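Local structure of citrate synthase (Thermotoga maritima, 2P2W) at residues E233-C238 with R243-F248; A68-L73 with K114-A119; E167-L172 with V305-L310. The protein probably catalyses the condensation of oxaloacetate with acetyl-CoA, with uptake of water, to give citrate and CoA in the tricarboxylic acid cycle. One frame throughout, in Å; residues are numbered along the deposited sequence.

Contact 1: residues E233-C238 with R243-F248; sequences EFVQKC and RKIMGF
Arg243 sets its guanidinium against the ring of Phe234, one group standing nearly upright on the other rather than stacked. Phe234 CZ lies over the centre of one guanidinium face, 4.0 Å from Arg243 CZ, and the two planes are 80° apart; Phe234 CE1 reaches Arg243 NH1 at 3.7 Å. The arginine chain runs extended from CG to NE, with CG anti to the backbone N (chi1 174°), and this carries the charged end back along the helix to Phe234. On the way it passes the thiol of Cys238, whose SG is 3.8 Å from Arg243 CD. Glu224 forms a salt bridge with Arg243 NH2 and also touches Phe234, and its carboxylate probably eases the like charges of Lys237 NZ and Arg243 NH1, 4.7 Å apart. The contact is a chain reversal at the C-terminal end of helix 231-241, in what corresponds to the small domain of citrate synthases: Arg243 N donates to Cys238 O at 2.8 Å, tying the departing loop to the last turn of the helix. Further along, the chain enters a type II beta turn from Ile245 to Phe248, with Gly247 at its third position. Ile245 supplies the apolar half of the contact. Its CG1, placed beside its own backbone N (chi1 -61°), packs 3.9 Å from Cys238 CB, and Ile245 CD1 extends to Val235 CG1 at 4.3 Å.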
loop_
_atom_site.group_PDB
_atom_site.type_symbol
_atom_site.label_atom_id
_atom_site.label_comp_id
_atom_site.label_asym_id
_atom_site.label_seq_id
_atom_site.Cartn_x
_atom_site.Cartn_y
_atom_site.Cartn_z
ATOM N N GLU A 233 -10.784 9.511 35.825
ATOM C CA GLU A 233 -10.091 8.279 36.192
ATOM C C GLU A 233 -9.504 7.546 34.986
ATOM O O GLU A 233 -8.393 7.012 35.046
ATOM C CB GLU A 233 -11.049 7.346 36.932
ATOM C CG GLU A 233 -10.399 6.070 37.442
ATOM C CD GLU A 233 -11.246 5.365 38.485
ATOM O OE1 GLU A 233 -12.183 5.999 39.019
ATOM O OE2 GLU A 233 -10.975 4.177 38.771
ATOM N N PHE A 234 -10.258 7.507 33.894
ATOM C CA PHE A 234 -9.803 6.830 32.686
ATOM C C PHE A 234 -8.581 7.525 32.090
ATOM O O PHE A 234 -7.612 6.869 31.701
ATOM C CB PHE A 234 -10.917 6.800 31.642
ATOM C CG PHE A 234 -10.506 6.179 30.341
ATOM C CD1 PHE A 234 -10.393 4.797 30.218
ATOM C CD2 PHE A 234 -10.217 6.979 29.239
ATOM C CE1 PHE A 234 -9.998 4.220 29.012
ATOM C CE2 PHE A 234 -9.821 6.413 28.029
ATOM C CZ PHE A 234 -9.711 5.031 27.916
ATOM N N VAL A 235 -8.639 8.850 32.008
ATOM C CA VAL A 235 -7.533 9.622 31.448
ATOM C C VAL A 235 -6.261 9.448 32.276
ATOM O O VAL A 235 -5.187 9.209 31.725
ATOM C CB VAL A 235 -7.888 11.127 31.352
ATOM C CG1 VAL A 235 -6.669 11.930 30.919
ATOM C CG2 VAL A 235 -9.023 11.324 30.351
ATOM N N GLN A 236 -6.384 9.559 33.596
ATOM C CA GLN A 236 -5.226 9.401 34.470
ATOM C C GLN A 236 -4.611 8.015 34.307
ATOM O O GLN A 236 -3.387 7.866 34.305
ATOM C CB GLN A 236 -5.620 9.637 35.930
ATOM C CG GLN A 236 -5.852 11.101 36.263
ATOM C CD GLN A 236 -4.674 11.979 35.861
ATOM O OE1 GLN A 236 -3.521 11.662 36.156
ATOM N NE2 GLN A 236 -4.962 13.091 35.195
ATOM N N LYS A 237 -5.469 7.009 34.165
ATOM C CA LYS A 237 -5.031 5.633 33.975
ATOM C C LYS A 237 -4.242 5.520 32.674
ATOM O O LYS A 237 -3.208 4.855 32.619
ATOM C CB LYS A 237 -6.242 4.697 33.920
ATOM C CG LYS A 237 -5.932 3.288 33.427
ATOM C CD LYS A 237 -7.206 2.555 33.027
ATOM C CE LYS A 237 -7.086 1.056 33.245
ATOM N NZ LYS A 237 -8.039 0.294 32.386
ATOM N N CYS A 238 -4.744 6.166 31.625
ATOM C CA CYS A 238 -4.082 6.143 30.325
ATOM C C CYS A 238 -2.691 6.769 30.395
ATOM O O CYS A 238 -1.744 6.269 29.787
ATOM C CB CYS A 238 -4.932 6.879 29.287
ATOM S SG CYS A 238 -6.299 5.887 28.634
ATOM N N ARG A 243 -1.022 4.681 27.579
ATOM C CA ARG A 243 -1.963 4.163 26.592
ATOM C C ARG A 243 -2.419 5.319 25.712
ATOM O O ARG A 243 -2.751 6.393 26.210
ATOM C CB ARG A 243 -3.176 3.532 27.290
ATOM C CG ARG A 243 -4.280 3.088 26.338
ATOM C CD ARG A 243 -5.458 2.471 27.086
ATOM N NE ARG A 243 -6.633 2.337 26.226
ATOM C CZ ARG A 243 -7.791 1.811 26.616
ATOM N NH1 ARG A 243 -7.937 1.362 27.856
ATOM N NH2 ARG A 243 -8.803 1.736 25.764
ATOM N N LYS A 244 -2.432 5.094 24.404
ATOM C CA LYS A 244 -2.840 6.126 23.462
ATOM C C LYS A 244 -4.342 6.376 23.559
ATOM O O LYS A 244 -5.138 5.448 23.433
ATOM C CB LYS A 244 -2.472 5.696 22.038
ATOM C CG LYS A 244 -3.290 6.359 20.935
ATOM C CD LYS A 244 -2.881 7.793 20.682
ATOM C CE LYS A 244 -3.470 8.305 19.370
ATOM N NZ LYS A 244 -2.472 9.042 18.542
ATOM N N ILE A 245 -4.726 7.627 23.800
ATOM C CA ILE A 245 -6.139 7.982 23.882
ATOM C C ILE A 245 -6.640 8.219 22.455
ATOM O O ILE A 245 -6.270 9.200 21.813
ATOM C CB ILE A 245 -6.350 9.261 24.724
ATOM C CG1 ILE A 245 -5.848 9.027 26.153
ATOM C CG2 ILE A 245 -7.827 9.642 24.735
ATOM C CD1 ILE A 245 -5.908 10.258 27.044
ATOM N N MET A 246 -7.473 7.306 21.965
ATOM C CA MET A 246 -8.012 7.393 20.611
ATOM C C MET A 246 -8.886 8.631 20.407
ATOM O O MET A 246 -9.613 9.040 21.304
ATOM C CB MET A 246 -8.820 6.129 20.305
ATOM C CG MET A 246 -7.993 4.851 20.267
ATOM S SD MET A 246 -6.947 4.741 18.787
ATOM C CE MET A 246 -5.738 3.499 19.319
ATOM N N GLY A 247 -8.808 9.227 19.221
ATOM C CA GLY A 247 -9.610 10.404 18.946
ATOM C C GLY A 247 -8.926 11.704 19.330
ATOM O O GLY A 247 -9.475 12.780 19.112
ATOM N N PHE A 248 -7.735 11.605 19.909
ATOM C CA PHE A 248 -6.974 12.789 20.310
ATOM C C PHE A 248 -5.565 12.755 19.742
ATOM O O PHE A 248 -5.035 11.685 19.433
ATOM C CB PHE A 248 -6.879 12.899 21.837
ATOM C CG PHE A 248 -8.145 13.349 22.495
ATOM C CD1 PHE A 248 -9.242 12.495 22.585
ATOM C CD2 PHE A 248 -8.248 14.636 23.024
ATOM C CE1 PHE A 248 -10.423 12.916 23.194
ATOM C CE2 PHE A 248 -9.427 15.066 23.636
ATOM C CZ PHE A 248 -10.519 14.200 23.720
#

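Contact 2: residues A68-L73 with K114-A119; sequences ADYREL and KAIRVA
Tyr70 lays its ring against Arg117 and Ile116, joining the loop that leaves helix 57-69 to the flank of helix 110-133 in the mainly helical large domain of the citrate synthase fold. The main interaction is CH-pi. Arg117 CB sits over one ring face, 4.2 Å from the centroid of the Tyr70 ring and only 17° off the ring normal. Arg117 CD follows over the same ring, 4.0 Å from Tyr70 CD1, so it is the aliphatic part of the arginine, not its charge, that meets the aromatic surface. The chain then bends at chi3 (56°), and the guanidinium plane ends 82° from that of the ring, where Arg117 NH2 makes a weak hydrogen bond with the hydroxyl of Tyr196.

Polar anchoring comes from residues beside the contact. The hydroxyl of Tyr70 hydrogen-bonds Glu113 OE2, about one helical turn before Arg117, which fixes the far end of the ring along the helix; the following residue in the chain hydrogen-bonds through Arg71 O to Thr124 OG1, about three turns beyond Glu113. With an alanine here, which has neither ring nor hydroxyl, the Glu113 carboxylate would probably be left without this mate and the methylenes of Arg117 freer to turn, with a gap between loop and helix.

Apolar contact completes the fit at the ring's edge. Ile116 CG2, the branch anti to its backbone N, lies near the ring plane, 4.0 Å from Tyr70 CD2, and that same Tyr70 CD2 is 3.8 Å from Arg117 CA.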
loop_
_atom_site.group_PDB
_atom_site.type_symbol
_atom_site.label_atom_id
_atom_site.label_comp_id
_atom_site.label_asym_id
_atom_site.label_seq_id
_atom_site.Cartn_x
_atom_site.Cartn_y
_atom_site.Cartn_z
ATOM N N ALA A 68 -22.682 9.434 -11.586
ATOM C CA ALA A 68 -23.844 8.559 -11.439
ATOM C C ALA A 68 -23.838 7.420 -12.462
ATOM O O ALA A 68 -24.391 6.346 -12.218
ATOM C CB ALA A 68 -25.128 9.372 -11.573
ATOM N N ASP A 69 -23.205 7.656 -13.604
ATOM C CA ASP A 69 -23.135 6.659 -14.662
ATOM C C ASP A 69 -21.987 5.659 -14.413
ATOM O O ASP A 69 -21.879 4.646 -15.102
ATOM C CB ASP A 69 -22.955 7.380 -16.007
ATOM C CG ASP A 69 -23.340 6.524 -17.199
ATOM O OD1 ASP A 69 -24.361 5.803 -17.122
ATOM O OD2 ASP A 69 -22.633 6.593 -18.227
ATOM N N TYR A 70 -21.150 5.942 -13.416
ATOM C CA TYR A 70 -20.009 5.084 -13.077
ATOM C C TYR A 70 -20.179 4.253 -11.799
ATOM O O TYR A 70 -19.204 3.686 -11.292
ATOM C CB TYR A 70 -18.739 5.923 -12.902
ATOM C CG TYR A 70 -18.153 6.517 -14.160
ATOM C CD1 TYR A 70 -18.199 5.827 -15.372
ATOM C CD2 TYR A 70 -17.477 7.738 -14.121
ATOM C CE1 TYR A 70 -17.578 6.339 -16.514
ATOM C CE2 TYR A 70 -16.854 8.256 -15.251
ATOM C CZ TYR A 70 -16.907 7.553 -16.444
ATOM O OH TYR A 70 -16.283 8.057 -17.563
ATOM N N ARG A 71 -21.402 4.161 -11.289
ATOM C CA ARG A 71 -21.659 3.428 -10.047
ATOM C C ARG A 71 -21.783 1.909 -10.124
ATOM O O ARG A 71 -21.865 1.244 -9.089
ATOM C CB ARG A 71 -22.924 3.980 -9.393
ATOM C CG ARG A 71 -22.841 5.452 -9.060
ATOM C CD ARG A 71 -24.175 5.980 -8.571
ATOM N NE ARG A 71 -24.111 7.416 -8.325
ATOM C CZ ARG A 71 -25.171 8.187 -8.114
ATOM N NH1 ARG A 71 -26.387 7.654 -8.118
ATOM N NH2 ARG A 71 -25.013 9.489 -7.907
ATOM N N GLU A 72 -21.789 1.351 -11.329
ATOM C CA GLU A 72 -21.958 -0.092 -11.473
ATOM C C GLU A 72 -20.700 -0.938 -11.304
ATOM O O GLU A 72 -19.598 -0.522 -11.663
ATOM C CB GLU A 72 -22.571 -0.420 -12.842
ATOM C CG GLU A 72 -23.933 0.196 -13.110
ATOM C CD GLU A 72 -24.981 -0.236 -12.102
ATOM O OE1 GLU A 72 -24.957 -1.411 -11.682
ATOM O OE2 GLU A 72 -25.831 0.598 -11.733
ATOM N N LEU A 73 -20.891 -2.135 -10.754
ATOM C CA LEU A 73 -19.806 -3.094 -10.591
ATOM C C LEU A 73 -19.948 -4.059 -11.763
ATOM O O LEU A 73 -21.068 -4.405 -12.149
ATOM C CB LEU A 73 -19.947 -3.871 -9.278
ATOM C CG LEU A 73 -19.343 -3.240 -8.022
ATOM C CD1 LEU A 73 -19.560 -4.167 -6.834
ATOM C CD2 LEU A 73 -17.856 -2.994 -8.235
ATOM N N LYS A 114 -10.001 7.885 -14.513
ATOM C CA LYS A 114 -9.944 6.648 -13.749
ATOM C C LYS A 114 -10.281 6.923 -12.282
ATOM O O LYS A 114 -10.999 6.146 -11.644
ATOM C CB LYS A 114 -8.542 6.040 -13.859
ATOM C CG LYS A 114 -8.440 4.609 -13.366
ATOM C CD LYS A 114 -7.190 3.926 -13.909
ATOM C CE LYS A 114 -7.027 4.166 -15.406
ATOM N NZ LYS A 114 -7.621 3.066 -16.216
ATOM N N ALA A 115 -9.759 8.031 -11.755
ATOM C CA ALA A 115 -10.001 8.414 -10.367
ATOM C C ALA A 115 -11.487 8.667 -10.157
ATOM O O ALA A 115 -12.065 8.231 -9.164
ATOM C CB ALA A 115 -9.203 9.672 -10.020
ATOM N N ILE A 116 -12.098 9.382 -11.100
ATOM C CA ILE A 116 -13.521 9.692 -11.033
ATOM C C ILE A 116 -14.364 8.417 -10.995
ATOM O O ILE A 116 -15.301 8.302 -10.201
ATOM C CB ILE A 116 -13.949 10.555 -12.248
ATOM C CG1 ILE A 116 -13.257 11.922 -12.173
ATOM C CG2 ILE A 116 -15.473 10.706 -12.283
ATOM C CD1 ILE A 116 -13.482 12.810 -13.398
ATOM N N ARG A 117 -14.023 7.457 -11.852
ATOM C CA ARG A 117 -14.763 6.201 -11.914
ATOM C C ARG A 117 -14.622 5.360 -10.647
ATOM O O ARG A 117 -15.608 4.830 -10.133
ATOM C CB ARG A 117 -14.317 5.383 -13.133
ATOM C CG ARG A 117 -15.017 4.036 -13.267
ATOM C CD ARG A 117 -15.008 3.557 -14.712
ATOM N NE ARG A 117 -13.658 3.493 -15.269
ATOM C CZ ARG A 117 -12.729 2.618 -14.893
ATOM N NH1 ARG A 117 -12.999 1.722 -13.950
ATOM N NH2 ARG A 117 -11.532 2.634 -15.463
ATOM N N VAL A 118 -13.402 5.239 -10.136
ATOM C CA VAL A 118 -13.183 4.446 -8.931
ATOM C C VAL A 118 -13.914 5.064 -7.734
ATOM O O VAL A 118 -14.537 4.355 -6.950
ATOM C CB VAL A 118 -11.663 4.299 -8.617
ATOM C CG1 VAL A 118 -11.084 5.623 -8.163
ATOM C CG2 VAL A 118 -11.451 3.220 -7.565
ATOM N N ALA A 119 -13.853 6.385 -7.601
ATOM C CA ALA A 119 -14.537 7.053 -6.502
ATOM C C ALA A 119 -16.052 6.836 -6.595
ATOM O O ALA A 119 -16.729 6.654 -5.581
ATOM C CB ALA A 119 -14.223 8.536 -6.519
#

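Contact 3: residues E167-L172 with V305-L310; sequences ESAFIL and VLFEEL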
loop_
_atom_site.group_PDB
_atom_site.type_symbol
_atom_site.label_atom_id
_atom_site.label_comp_id
_atom_site.label_asym_id
_atom_site.label_seq_id
_atom_site.Cartn_x
_atom_site.Cartn_y
_atom_site.Cartn_z
ATOM N N GLU A 167 -23.136 13.929 4.232
ATOM C CA GLU A 167 -22.462 14.605 3.128
ATOM C C GLU A 167 -21.432 15.613 3.654
ATOM O O GLU A 167 -20.311 15.689 3.142
ATOM C CB GLU A 167 -23.493 15.300 2.230
ATOM C CG GLU A 167 -22.899 16.012 1.024
ATOM C CD GLU A 167 -23.743 15.826 -0.227
ATOM O OE1 GLU A 167 -24.987 15.899 -0.126
ATOM O OE2 GLU A 167 -23.166 15.615 -1.314
ATOM N N SER A 168 -21.807 16.386 4.672
ATOM C CA SER A 168 -20.876 17.354 5.253
ATOM C C SER A 168 -19.655 16.606 5.789
ATOM O O SER A 168 -18.520 17.052 5.627
ATOM C CB SER A 168 -21.537 18.132 6.399
ATOM O OG SER A 168 -22.524 19.025 5.917
ATOM N N ALA A 169 -19.898 15.462 6.425
ATOM C CA ALA A 169 -18.814 14.652 6.980
ATOM C C ALA A 169 -17.854 14.187 5.890
ATOM O O ALA A 169 -16.633 14.259 6.056
ATOM C CB ALA A 169 -19.385 13.447 7.722
ATOM N N PHE A 170 -18.395 13.699 4.777
ATOM C CA PHE A 170 -17.534 13.246 3.686
ATOM C C PHE A 170 -16.650 14.389 3.192
ATOM O O PHE A 170 -15.442 14.225 3.016
ATOM C CB PHE A 170 -18.360 12.715 2.514
ATOM C CG PHE A 170 -18.914 11.333 2.726
ATOM C CD1 PHE A 170 -18.186 10.368 3.416
ATOM C CD2 PHE A 170 -20.140 10.977 2.166
ATOM C CE1 PHE A 170 -18.667 9.066 3.541
ATOM C CE2 PHE A 170 -20.631 9.681 2.285
ATOM C CZ PHE A 170 -19.892 8.721 2.973
ATOM N N ILE A 171 -17.259 15.548 2.967
ATOM C CA ILE A 171 -16.525 16.711 2.492
ATOM C C ILE A 171 -15.364 17.046 3.434
ATOM O O ILE A 171 -14.250 17.313 2.986
ATOM C CB ILE A 171 -17.468 17.933 2.350
ATOM C CG1 ILE A 171 -18.529 17.638 1.285
ATOM C CG2 ILE A 171 -16.672 19.179 1.985
ATOM C CD1 ILE A 171 -19.607 18.700 1.167
ATOM N N LEU A 172 -15.622 17.016 4.737
ATOM C CA LEU A 172 -14.584 17.311 5.724
ATOM C C LEU A 172 -13.426 16.305 5.686
ATOM O O LEU A 172 -12.296 16.640 6.041
ATOM C CB LEU A 172 -15.177 17.306 7.136
ATOM C CG LEU A 172 -16.137 18.432 7.518
ATOM C CD1 LEU A 172 -16.743 18.149 8.890
ATOM C CD2 LEU A 172 -15.382 19.748 7.526
ATOM N N VAL A 305 -18.637 9.002 16.211
ATOM C CA VAL A 305 -19.908 9.128 16.924
ATOM C C VAL A 305 -21.039 9.436 15.939
ATOM O O VAL A 305 -22.132 8.876 16.042
ATOM C CB VAL A 305 -19.835 10.227 18.018
ATOM C CG1 VAL A 305 -21.205 10.412 18.670
ATOM C CG2 VAL A 305 -18.817 9.819 19.087
ATOM N N LEU A 306 -20.776 10.311 14.973
ATOM C CA LEU A 306 -21.794 10.642 13.983
ATOM C C LEU A 306 -22.179 9.406 13.169
ATOM O O LEU A 306 -23.365 9.119 12.992
ATOM C CB LEU A 306 -21.304 11.745 13.037
ATOM C CG LEU A 306 -22.279 12.115 11.908
ATOM C CD1 LEU A 306 -23.585 12.612 12.514
ATOM C CD2 LEU A 306 -21.674 13.182 10.999
ATOM N N PHE A 307 -21.181 8.674 12.674
ATOM C CA PHE A 307 -21.455 7.482 11.877
ATOM C C PHE A 307 -22.287 6.477 12.666
ATOM O O PHE A 307 -23.183 5.827 12.120
ATOM C CB PHE A 307 -20.149 6.827 11.410
ATOM C CG PHE A 307 -19.346 7.679 10.461
ATOM C CD1 PHE A 307 -19.974 8.594 9.619
ATOM C CD2 PHE A 307 -17.964 7.544 10.388
ATOM C CE1 PHE A 307 -19.235 9.361 8.716
ATOM C CE2 PHE A 307 -17.219 8.306 9.490
ATOM C CZ PHE A 307 -17.856 9.214 8.654
ATOM N N GLU A 308 -21.982 6.344 13.951
ATOM C CA GLU A 308 -22.728 5.429 14.806
ATOM C C GLU A 308 -24.182 5.887 14.894
ATOM O O GLU A 308 -25.105 5.098 14.686
ATOM C CB GLU A 308 -22.124 5.395 16.215
ATOM C CG GLU A 308 -22.973 4.632 17.236
ATOM C CD GLU A 308 -22.480 3.217 17.495
ATOM O OE1 GLU A 308 -21.709 2.681 16.667
ATOM O OE2 GLU A 308 -22.875 2.637 18.529
ATOM N N GLU A 309 -24.384 7.167 15.201
ATOM C CA GLU A 309 -25.740 7.700 15.339
ATOM C C GLU A 309 -26.515 7.656 14.018
ATOM O O GLU A 309 -27.741 7.641 14.000
ATOM C CB GLU A 309 -25.690 9.138 15.884
ATOM C CG GLU A 309 -25.103 9.257 17.309
ATOM C CD GLU A 309 -25.858 8.404 18.319
ATOM O OE1 GLU A 309 -27.058 8.213 18.167
ATOM O OE2 GLU A 309 -25.230 7.971 19.288
ATOM N N LEU A 310 -25.774 7.672 12.883
ATOM C CA LEU A 310 -26.452 7.620 11.579
ATOM C C LEU A 310 -26.836 6.186 11.198
ATOM O O LEU A 310 -27.441 5.934 10.161
ATOM C CB LEU A 310 -25.524 8.177 10.507
ATOM C CG LEU A 310 -25.335 9.682 10.566
ATOM C CD1 LEU A 310 -24.457 10.175 9.398
ATOM C CD2 LEU A 310 -26.661 10.452 10.477
#
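Helices 163-173 and 299-309 meet at a buried point through one small residue facing two large ones: Ala169 against Leu306 and Phe307. The methyl of Ala169 points at the opposite helix, and its CB is 4.0 Å from Leu306 CD2 and 4.2 Å from Phe307 CE1. Leu306 also points across; with CG anti to the backbone N (chi1 177°), the leucine extends away from its own helix and brings the CD2 branch, rather than CD1, to the alanine. The CB of Phe307 does not point at the other helix, but its ring reaches across and meets the methyl obliquely through CE1. The backbones stay well apart, the nearest CA atoms, those of Ala169 and Leu306, being 8.6 Å from each other, and the gap is bridged by side chains alone.

Other helices bind the pair into the core. Helix 317-337 is shared, since Phe170 packs on its Thr323 and Ala324 while Phe307 packs on its Leu320; Ser168 and Leu172 rest on Phe262 of helix 258-270. Helix 299-309 also carries Asp300, the predicted catalytic aspartate, whose side chain is about 8 Å from that of Phe307. By comparison with other citrate synthases, this helix pair probably lies where the large and small domains of the fold meet.

Overall arrangement
The three contacts are spread through the chain: contacts 1 and 2 lie on opposite sides of its centre, 40 Å apart between centres, and contact 3 sits between them, its centre 24 Å from that of contact 1 and 22 Å from that of contact 2. None touches another. In sequence, contact 2 closes first, and contact 1 then falls wholly between the two segments of contact 3. Contacts 1 and 3 both approach the predicted active site: the side chains of Ile245 and Phe307 are about 10 and 8 Å from that of Asp300, and about 9 and 11 Å from a citrate anion, probably from the crystallisation liquor. Contact 2 is remote from the site.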